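Local atomic coordinates of unknown conserved protein BH2331 (Bacillus halodurans, PDB entry 1VL5), a protein that is of unconfirmed function but probably acts as a methyltransferase that uses S-adenosylmethionine as its methyl donor. Residues K28-A33 / A52-P57; E39-V44 / I106-I111; G48-N53 / R76-G81. One frame throughout, in Å; residues are numbered along the deposited sequence.

Contact 1: residues K28-A33 / A52-P57; sequences KLMQIA and ANAFAP
M30 of helix 26-33 and F55 of helix 50-55 mark the nearest approach of the two backbones, with 7.4 Å between M30 CA and F55 CA. At that spacing the helices meet through side chains, and the central feature is a Met-aromatic contact. M30 is modelled as selenomethionine, so selenium takes the place of sulfur. The setting is a Rossmann-type methyltransferase fold. Here a helix from ahead of the first central strand packs on the helix that follows that strand.

The M30 chain starts with CG anti to the carbonyl carbon (chi1 -66°) and bends twice more, at chi2 and chi3. The bends lay SE over one face of the F55 ring. M30 SE sits 3.6 Å from the F55 ring centroid and 24° off the ring normal. It is shifted toward the rim, over the CD1-CE1 bond. The two side chains slide past each other in opposite directions.

L29 comes to the same ring in another way. Its side chain crosses F55 at about a right angle and meets the ring edge near the plane. L29 CD2 lies 3.9 Å from F55 CE1. A33 adds its methyl obliquely at the far end of the ring, with A33 CB 4.1 Å from F55 CZ. F55 is thus held by three residues from two successive turns of one helix. L35, in the loop after helix 26-33, also touches both M30 and F55.

The contact is apolar and mostly buried. Its outer part is formed by M30 and A54, whose methyl points toward helix 26-33. M30 SE stands 4.2 Å from A54 CB, and the terminal M30 CE reaches to 3.8 Å from the carbonyl A54 O.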
loop_
_atom_site.group_PDB
_atom_site.type_symbol
_atom_site.label_atom_id
_atom_site.label_comp_id
_atom_site.label_asym_id
_atom_site.label_seq_id
_atom_site.Cartn_x
_atom_site.Cartn_y
_atom_site.Cartn_z
ATOM N N LYS A 28 -0.631 5.064 13.186
ATOM C CA LYS A 28 -1.902 4.340 13.113
ATOM C C LYS A 28 -1.777 2.826 12.846
ATOM O O LYS A 28 -2.400 1.999 13.513
ATOM C CB LYS A 28 -2.806 4.996 12.070
ATOM C CG LYS A 28 -4.199 4.386 12.049
ATOM C CD LYS A 28 -5.009 4.732 13.312
ATOM N N LEU A 29 -0.938 2.467 11.890
ATOM C CA LEU A 29 -0.568 1.061 11.672
ATOM C C LEU A 29 -0.013 0.383 12.909
ATOM O O LEU A 29 -0.448 -0.702 13.259
ATOM C CB LEU A 29 0.462 0.972 10.544
ATOM C CG LEU A 29 1.050 -0.393 10.140
ATOM C CD1 LEU A 29 -0.008 -1.350 9.704
ATOM C CD2 LEU A 29 2.025 -0.217 8.993
HETATM N N MSE A 30 0.955 1.023 13.571
HETATM C CA MSE A 30 1.563 0.450 14.746
HETATM C C MSE A 30 0.510 0.224 15.839
HETATM O O MSE A 30 0.488 -0.818 16.463
HETATM C CB MSE A 30 2.645 1.378 15.281
HETATM C CG MSE A 30 3.861 1.573 14.373
HETATM SE SE MSE A 30 4.757 -0.131 14.162
HETATM C CE MSE A 30 5.307 -0.244 16.065
ATOM N N GLN A 31 -0.355 1.205 16.065
ATOM C CA GLN A 31 -1.417 1.106 17.082
ATOM C C GLN A 31 -2.334 -0.073 16.798
ATOM O O GLN A 31 -2.610 -0.871 17.684
ATOM C CB GLN A 31 -2.212 2.411 17.093
ATOM C CG GLN A 31 -3.275 2.568 18.138
ATOM C CD GLN A 31 -4.151 3.831 17.878
ATOM O OE1 GLN A 31 -4.741 4.002 16.796
ATOM N NE2 GLN A 31 -4.212 4.721 18.882
ATOM N N ILE A 32 -2.828 -0.163 15.565
ATOM C CA ILE A 32 -3.755 -1.237 15.150
ATOM C C ILE A 32 -3.079 -2.609 15.256
ATOM O O ILE A 32 -3.728 -3.592 15.588
ATOM C CB ILE A 32 -4.294 -0.994 13.696
ATOM C CG1 ILE A 32 -5.099 0.340 13.585
ATOM C CG2 ILE A 32 -5.132 -2.113 13.219
ATOM C CD1 ILE A 32 -6.033 0.578 14.747
ATOM N N ALA A 33 -1.764 -2.650 15.035
ATOM C CA ALA A 33 -1.008 -3.914 15.093
ATOM C C ALA A 33 -1.123 -4.604 16.440
ATOM O O ALA A 33 -1.217 -5.820 16.536
ATOM C CB ALA A 33 0.472 -3.661 14.737
ATOM N N ALA A 52 9.299 -1.781 7.942
ATOM C CA ALA A 52 10.250 -2.562 8.677
ATOM C C ALA A 52 10.957 -1.704 9.694
ATOM O O ALA A 52 11.214 -2.145 10.821
ATOM C CB ALA A 52 11.318 -3.200 7.719
ATOM N N ASN A 53 11.328 -0.490 9.275
ATOM C CA ASN A 53 12.009 0.465 10.158
ATOM C C ASN A 53 11.193 0.750 11.422
ATOM O O ASN A 53 11.726 0.737 12.527
ATOM C CB ASN A 53 12.169 1.792 9.434
ATOM C CG ASN A 53 12.995 2.774 10.214
ATOM O OD1 ASN A 53 14.205 2.610 10.343
ATOM N ND2 ASN A 53 12.343 3.838 10.702
ATOM N N ALA A 54 9.897 1.015 11.209
ATOM C CA ALA A 54 8.988 1.308 12.315
ATOM C C ALA A 54 8.750 0.118 13.241
ATOM O O ALA A 54 8.650 0.308 14.432
ATOM C CB ALA A 54 7.664 1.813 11.762
ATOM N N PHE A 55 8.669 -1.097 12.698
ATOM C CA PHE A 55 8.308 -2.290 13.480
ATOM C C PHE A 55 9.502 -2.835 14.259
ATOM O O PHE A 55 9.361 -3.363 15.396
ATOM C CB PHE A 55 7.707 -3.383 12.569
ATOM C CG PHE A 55 6.199 -3.280 12.384
ATOM C CD1 PHE A 55 5.641 -2.258 11.669
ATOM C CD2 PHE A 55 5.360 -4.203 12.949
ATOM C CE1 PHE A 55 4.268 -2.149 11.511
ATOM C CE2 PHE A 55 4.008 -4.126 12.765
ATOM C CZ PHE A 55 3.455 -3.082 12.056
ATOM N N ALA A 56 10.677 -2.664 13.660
ATOM C CA ALA A 56 11.933 -3.280 14.159
ATOM C C ALA A 56 12.201 -3.176 15.657
ATOM O O ALA A 56 12.493 -4.193 16.300
ATOM C CB ALA A 56 13.155 -2.768 13.360
ATOM N N PRO A 57 12.114 -1.967 16.230
ATOM C CA PRO A 57 12.437 -1.875 17.663
ATOM C C PRO A 57 11.479 -2.638 18.579
ATOM O O PRO A 57 11.828 -2.932 19.693
ATOM C CB PRO A 57 12.305 -0.386 17.974
ATOM C CG PRO A 57 11.913 0.280 16.778
ATOM C CD PRO A 57 11.672 -0.675 15.674
#

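Contact 2: residues E39-V44 / I106-I111; sequences EEVLDV and IVTCRI
D43 CG lies anti to the backbone N (chi1 -174°), while T108 OG1 sits between its own N and carbonyl carbon (chi1 47°). D43 and T108 are a bridge pair on one face of the sheet, and these rotations turn the carboxylate and the hydroxyl toward each other. T108 OG1 donates to D43 OD1 over 3.3 Å, from above the carboxylate plane. A water joins D43 OD1, V44 O and R110 N, bridging the strand ends. D43 OD2 is taken by T46 OG1 and A52 N. With an alanine here, T108 OG1 would probably lose its acceptor and the water one of its partners, and T46 and A52 their shared anchor.

The backbones run parallel, 4.7 Å apart at closest approach of the axes. L42 bonds to strand 104-110 through both its N and its O: L42 N donates to I106 O at 3.0 Å, and L42 O accepts from T108 N at 2.8 Å. V44 N to T108 O continues the pattern. V41 and I106 lie side by side on the D43 face. Opposite them, V44 CG2 meets V107 CG1 at 3.6 Å, under helix 119-129. Such parallel pairing, with an acidic residue near the first strand's end, is typical of the Rossmann-type core of S-adenosylmethionine-dependent methyltransferases.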
loop_
_atom_site.group_PDB
_atom_site.type_symbol
_atom_site.label_atom_id
_atom_site.label_comp_id
_atom_site.label_asym_id
_atom_site.label_seq_id
_atom_site.Cartn_x
_atom_site.Cartn_y
_atom_site.Cartn_z
ATOM N N GLU A 39 7.177 -10.921 17.965
ATOM C CA GLU A 39 6.773 -11.283 16.609
ATOM C C GLU A 39 7.935 -11.405 15.630
ATOM O O GLU A 39 8.936 -10.674 15.691
ATOM C CB GLU A 39 5.775 -10.264 16.080
ATOM C CG GLU A 39 4.408 -10.317 16.757
ATOM C CD GLU A 39 4.275 -9.320 17.900
ATOM O OE1 GLU A 39 5.284 -8.751 18.327
ATOM O OE2 GLU A 39 3.140 -9.086 18.352
ATOM N N GLU A 40 7.791 -12.336 14.717
ATOM C CA GLU A 40 8.532 -12.313 13.497
ATOM C C GLU A 40 7.618 -11.769 12.383
ATOM O O GLU A 40 6.552 -12.316 12.118
ATOM C CB GLU A 40 9.021 -13.689 13.156
ATOM C CG GLU A 40 10.028 -13.649 12.002
ATOM C CD GLU A 40 10.940 -14.833 12.036
ATOM O OE1 GLU A 40 11.331 -15.222 13.176
ATOM O OE2 GLU A 40 11.233 -15.351 10.937
ATOM N N VAL A 41 8.078 -10.683 11.760
ATOM C CA VAL A 41 7.316 -9.872 10.839
ATOM C C VAL A 41 7.922 -9.975 9.446
ATOM O O VAL A 41 9.122 -9.866 9.304
ATOM C CB VAL A 41 7.347 -8.431 11.275
ATOM C CG1 VAL A 41 6.522 -7.512 10.296
ATOM C CG2 VAL A 41 6.853 -8.278 12.693
ATOM N N LEU A 42 7.077 -10.185 8.420
ATOM C CA LEU A 42 7.480 -10.064 7.052
ATOM C C LEU A 42 6.886 -8.785 6.448
ATOM O O LEU A 42 5.645 -8.625 6.358
ATOM C CB LEU A 42 6.978 -11.292 6.272
ATOM C CG LEU A 42 7.110 -11.299 4.764
ATOM C CD1 LEU A 42 8.546 -11.405 4.478
ATOM C CD2 LEU A 42 6.304 -12.426 4.081
ATOM N N ASP A 43 7.767 -7.877 6.024
ATOM C CA ASP A 43 7.378 -6.619 5.371
ATOM C C ASP A 43 7.472 -6.784 3.866
ATOM O O ASP A 43 8.563 -6.810 3.310
ATOM C CB ASP A 43 8.255 -5.466 5.885
ATOM C CG ASP A 43 7.820 -4.083 5.348
ATOM O OD1 ASP A 43 6.611 -3.878 4.981
ATOM O OD2 ASP A 43 8.705 -3.195 5.287
ATOM N N VAL A 44 6.317 -7.051 3.244
ATOM C CA VAL A 44 6.213 -7.348 1.824
ATOM C C VAL A 44 6.307 -6.058 0.994
ATOM O O VAL A 44 5.577 -5.082 1.256
ATOM C CB VAL A 44 4.910 -8.152 1.503
ATOM C CG1 VAL A 44 4.774 -8.435 0.027
ATOM C CG2 VAL A 44 4.878 -9.444 2.272
ATOM N N ILE A 106 3.253 -11.811 11.756
ATOM C CA ILE A 106 2.692 -10.658 11.069
ATOM C C ILE A 106 3.203 -10.581 9.649
ATOM O O ILE A 106 4.354 -10.794 9.407
ATOM C CB ILE A 106 3.019 -9.316 11.829
ATOM C CG1 ILE A 106 2.461 -9.344 13.249
ATOM C CG2 ILE A 106 2.444 -8.124 11.046
ATOM C CD1 ILE A 106 2.849 -8.150 14.107
ATOM N N VAL A 107 2.316 -10.297 8.700
ATOM C CA VAL A 107 2.736 -9.878 7.379
ATOM C C VAL A 107 2.235 -8.465 7.228
ATOM O O VAL A 107 1.052 -8.207 7.445
ATOM C CB VAL A 107 2.174 -10.780 6.252
ATOM C CG1 VAL A 107 2.577 -10.253 4.892
ATOM C CG2 VAL A 107 2.667 -12.177 6.385
ATOM N N THR A 108 3.128 -7.559 6.858
ATOM C CA THR A 108 2.758 -6.200 6.516
ATOM C C THR A 108 2.981 -5.890 5.049
ATOM O O THR A 108 3.901 -6.424 4.404
ATOM C CB THR A 108 3.538 -5.126 7.345
ATOM O OG1 THR A 108 4.962 -5.388 7.386
ATOM C CG2 THR A 108 3.032 -5.061 8.702
ATOM N N CYS A 109 2.153 -5.005 4.516
ATOM C CA CYS A 109 2.285 -4.564 3.138
ATOM C C CYS A 109 1.614 -3.192 2.979
ATOM O O CYS A 109 0.408 -3.083 3.116
ATOM C CB CYS A 109 1.610 -5.546 2.185
ATOM S SG CYS A 109 1.982 -5.188 0.477
ATOM N N ARG A 110 2.424 -2.162 2.743
ATOM C CA ARG A 110 1.976 -0.798 2.773
ATOM C C ARG A 110 2.288 -0.074 1.445
ATOM O O ARG A 110 3.423 -0.089 0.977
ATOM C CB ARG A 110 2.602 -0.089 3.958
ATOM C CG ARG A 110 2.237 1.420 4.075
ATOM C CD ARG A 110 2.557 1.972 5.413
ATOM N NE ARG A 110 1.879 3.245 5.647
ATOM C CZ ARG A 110 2.255 4.414 5.138
ATOM N NH1 ARG A 110 3.307 4.520 4.334
ATOM N NH2 ARG A 110 1.540 5.489 5.425
ATOM N N ILE A 111 1.252 0.543 0.870
ATOM C CA ILE A 111 1.309 1.357 -0.362
ATOM C C ILE A 111 2.036 0.668 -1.519
ATOM O O ILE A 111 2.821 1.289 -2.228
ATOM C CB ILE A 111 1.857 2.824 -0.117
ATOM C CG1 ILE A 111 3.289 2.796 0.404
ATOM C CG2 ILE A 111 0.985 3.604 0.884
ATOM C CD1 ILE A 111 4.048 4.042 0.100
HETATM O O HOH W 1 5.400 -2.751 2.841
#

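Contact 3: residues G48-N53 / R76-G81; sequences GGHVAN and RAFIEG
N53 of helix 50-55 and I79 of helix 69-81 form the nearest backbone pair, with N53 CA and I79 CA 5.3 Å apart. G49 is the N-cap residue of the first helix. Its positive phi (89°) suits glycine, and a side-chain carbon there would run into I79 CD1.

F78 reaches across with CG anti to its backbone N, which carries its ring to H50 and N53. The H50 and F78 side chains cross at about a right angle. Their planes are inclined at 57°, an intermediate tilt. H50 CE1 lies over one face of the F78 ring, toward the rim. In return, F78 CE2 comes to the edge of the H50 ring, tightly, at 3.1 Å from H50 ND1. The N53 amide approaches the same corner of the phenyl ring, with N53 CG 3.4 Å from F78 CE2. N53 OD1 accepts a hydrogen bond from N82 ND2, close to the C-terminal end of segment 76-81. G48 O rests 3.6 Å from F78 CD2.

I79 fills the deeper half. Its CD1 lies 3.5 Å from G49 O and 3.8 Å from A52 CB, while I79 CG1 packs on N53 CB. V87 and Y89 of strand 87-91 back this side chain.

Helix 69-81 is thus seated against the glycine-rich turn and the first turn of helix 50-55 that follows it. G49 and A52 fit a GxGxxA pattern, consistent with the nucleotide-binding turn of Rossmann-type folds and probably with a site for S-adenosylmethionine.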
loop_
_atom_site.group_PDB
_atom_site.type_symbol
_atom_site.label_atom_id
_atom_site.label_comp_id
_atom_site.label_asym_id
_atom_site.label_seq_id
_atom_site.Cartn_x
_atom_site.Cartn_y
_atom_site.Cartn_z
ATOM N N GLY A 48 11.246 1.595 0.337
ATOM C CA GLY A 48 12.217 2.444 1.045
ATOM C C GLY A 48 12.499 1.976 2.471
ATOM O O GLY A 48 13.412 2.501 3.126
ATOM N N GLY A 49 11.733 0.967 2.917
ATOM C CA GLY A 49 11.975 0.277 4.194
ATOM C C GLY A 49 11.288 0.888 5.407
ATOM O O GLY A 49 11.637 0.571 6.551
ATOM N N HIS A 50 10.279 1.721 5.180
ATOM C CA HIS A 50 9.730 2.486 6.318
ATOM C C HIS A 50 8.930 1.651 7.283
ATOM O O HIS A 50 8.860 1.991 8.449
ATOM C CB HIS A 50 8.849 3.638 5.842
ATOM C CG HIS A 50 9.605 4.720 5.144
ATOM N ND1 HIS A 50 10.979 4.794 5.161
ATOM C CD2 HIS A 50 9.179 5.781 4.430
ATOM C CE1 HIS A 50 11.370 5.844 4.467
ATOM N NE2 HIS A 50 10.297 6.465 4.021
ATOM N N VAL A 51 8.208 0.651 6.781
ATOM C CA VAL A 51 7.436 -0.191 7.691
ATOM C C VAL A 51 8.372 -1.069 8.564
ATOM O O VAL A 51 8.223 -1.128 9.787
ATOM C CB VAL A 51 6.339 -0.991 6.947
ATOM C CG1 VAL A 51 5.541 -1.897 7.893
ATOM C CG2 VAL A 51 5.365 -0.047 6.269
ATOM N N ALA A 52 9.299 -1.781 7.942
ATOM C CA ALA A 52 10.250 -2.562 8.677
ATOM C C ALA A 52 10.957 -1.704 9.694
ATOM O O ALA A 52 11.214 -2.145 10.821
ATOM C CB ALA A 52 11.318 -3.200 7.719
ATOM N N ASN A 53 11.328 -0.490 9.275
ATOM C CA ASN A 53 12.009 0.465 10.158
ATOM C C ASN A 53 11.193 0.750 11.422
ATOM O O ASN A 53 11.726 0.737 12.527
ATOM C CB ASN A 53 12.169 1.792 9.434
ATOM C CG ASN A 53 12.995 2.774 10.214
ATOM O OD1 ASN A 53 14.205 2.610 10.343
ATOM N ND2 ASN A 53 12.343 3.838 10.702
ATOM N N ARG A 76 18.011 -1.005 3.275
ATOM C CA ARG A 76 19.021 -1.264 4.305
ATOM C C ARG A 76 19.724 0.001 4.764
ATOM O O ARG A 76 20.035 0.142 5.963
ATOM C CB ARG A 76 20.049 -2.247 3.760
ATOM C CG ARG A 76 21.292 -2.342 4.586
ATOM C CD ARG A 76 22.190 -3.447 4.170
ATOM N NE ARG A 76 23.501 -3.322 4.828
ATOM C CZ ARG A 76 24.488 -4.205 4.679
ATOM N NH1 ARG A 76 24.327 -5.290 3.944
ATOM N NH2 ARG A 76 25.644 -4.025 5.266
ATOM N N ALA A 77 20.031 0.888 3.811
ATOM C CA ALA A 77 20.709 2.139 4.134
ATOM C C ALA A 77 19.842 2.937 5.087
ATOM O O ALA A 77 20.336 3.444 6.063
ATOM C CB ALA A 77 21.041 2.961 2.884
ATOM N N PHE A 78 18.550 2.979 4.839
ATOM C CA PHE A 78 17.678 3.712 5.700
ATOM C C PHE A 78 17.522 3.051 7.092
ATOM O O PHE A 78 17.706 3.710 8.157
ATOM C CB PHE A 78 16.324 3.837 5.045
ATOM C CG PHE A 78 15.292 4.492 5.927
ATOM C CD1 PHE A 78 15.370 5.828 6.217
ATOM C CD2 PHE A 78 14.209 3.774 6.401
ATOM C CE1 PHE A 78 14.406 6.437 6.998
ATOM C CE2 PHE A 78 13.270 4.370 7.173
ATOM C CZ PHE A 78 13.346 5.704 7.460
ATOM N N ILE A 79 17.245 1.744 7.079
ATOM C CA ILE A 79 16.970 1.003 8.310
ATOM C C ILE A 79 18.223 0.931 9.202
ATOM O O ILE A 79 18.156 1.198 10.449
ATOM C CB ILE A 79 16.362 -0.388 7.961
ATOM C CG1 ILE A 79 14.987 -0.208 7.337
ATOM C CG2 ILE A 79 16.348 -1.354 9.207
ATOM C CD1 ILE A 79 14.478 -1.418 6.574
ATOM N N GLU A 80 19.387 0.651 8.594
ATOM C CA GLU A 80 20.591 0.528 9.407
ATOM C C GLU A 80 21.063 1.909 9.883
ATOM O O GLU A 80 21.745 2.028 10.921
ATOM C CB GLU A 80 21.709 -0.243 8.698
ATOM C CG GLU A 80 22.531 0.564 7.734
ATOM C CD GLU A 80 23.591 -0.265 6.950
ATOM O OE1 GLU A 80 23.845 -1.449 7.283
ATOM O OE2 GLU A 80 24.176 0.302 5.994
ATOM N N GLY A 81 20.723 2.935 9.106
ATOM C CA GLY A 81 20.874 4.288 9.508
ATOM C C GLY A 81 20.183 4.653 10.825
ATOM O O GLY A 81 20.696 5.497 11.577
#

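In the fold
From the N terminus, helix 26-33 opens contact 1 and strand 40-44 opens contact 2. Helix 50-55 then closes the short loop of contact 1. The same helix and the turn before it begin contact 3, so contacts 1 and 3 share A52 and N53. Helix 69-81 closes contact 3, and strand 104-110 closes contact 2 last. Contact 3 is therefore nested inside the loop of contact 2, whereas contacts 1 and 2 cross. Helix 50-55 is the hub: V51 packs on D43, T108 and R110 of contact 2 and on L29 of contact 1. Together they join helices 26-33 and 69-81 to helix 50-55, which itself packs on the parallel strands 40-44 and 104-110.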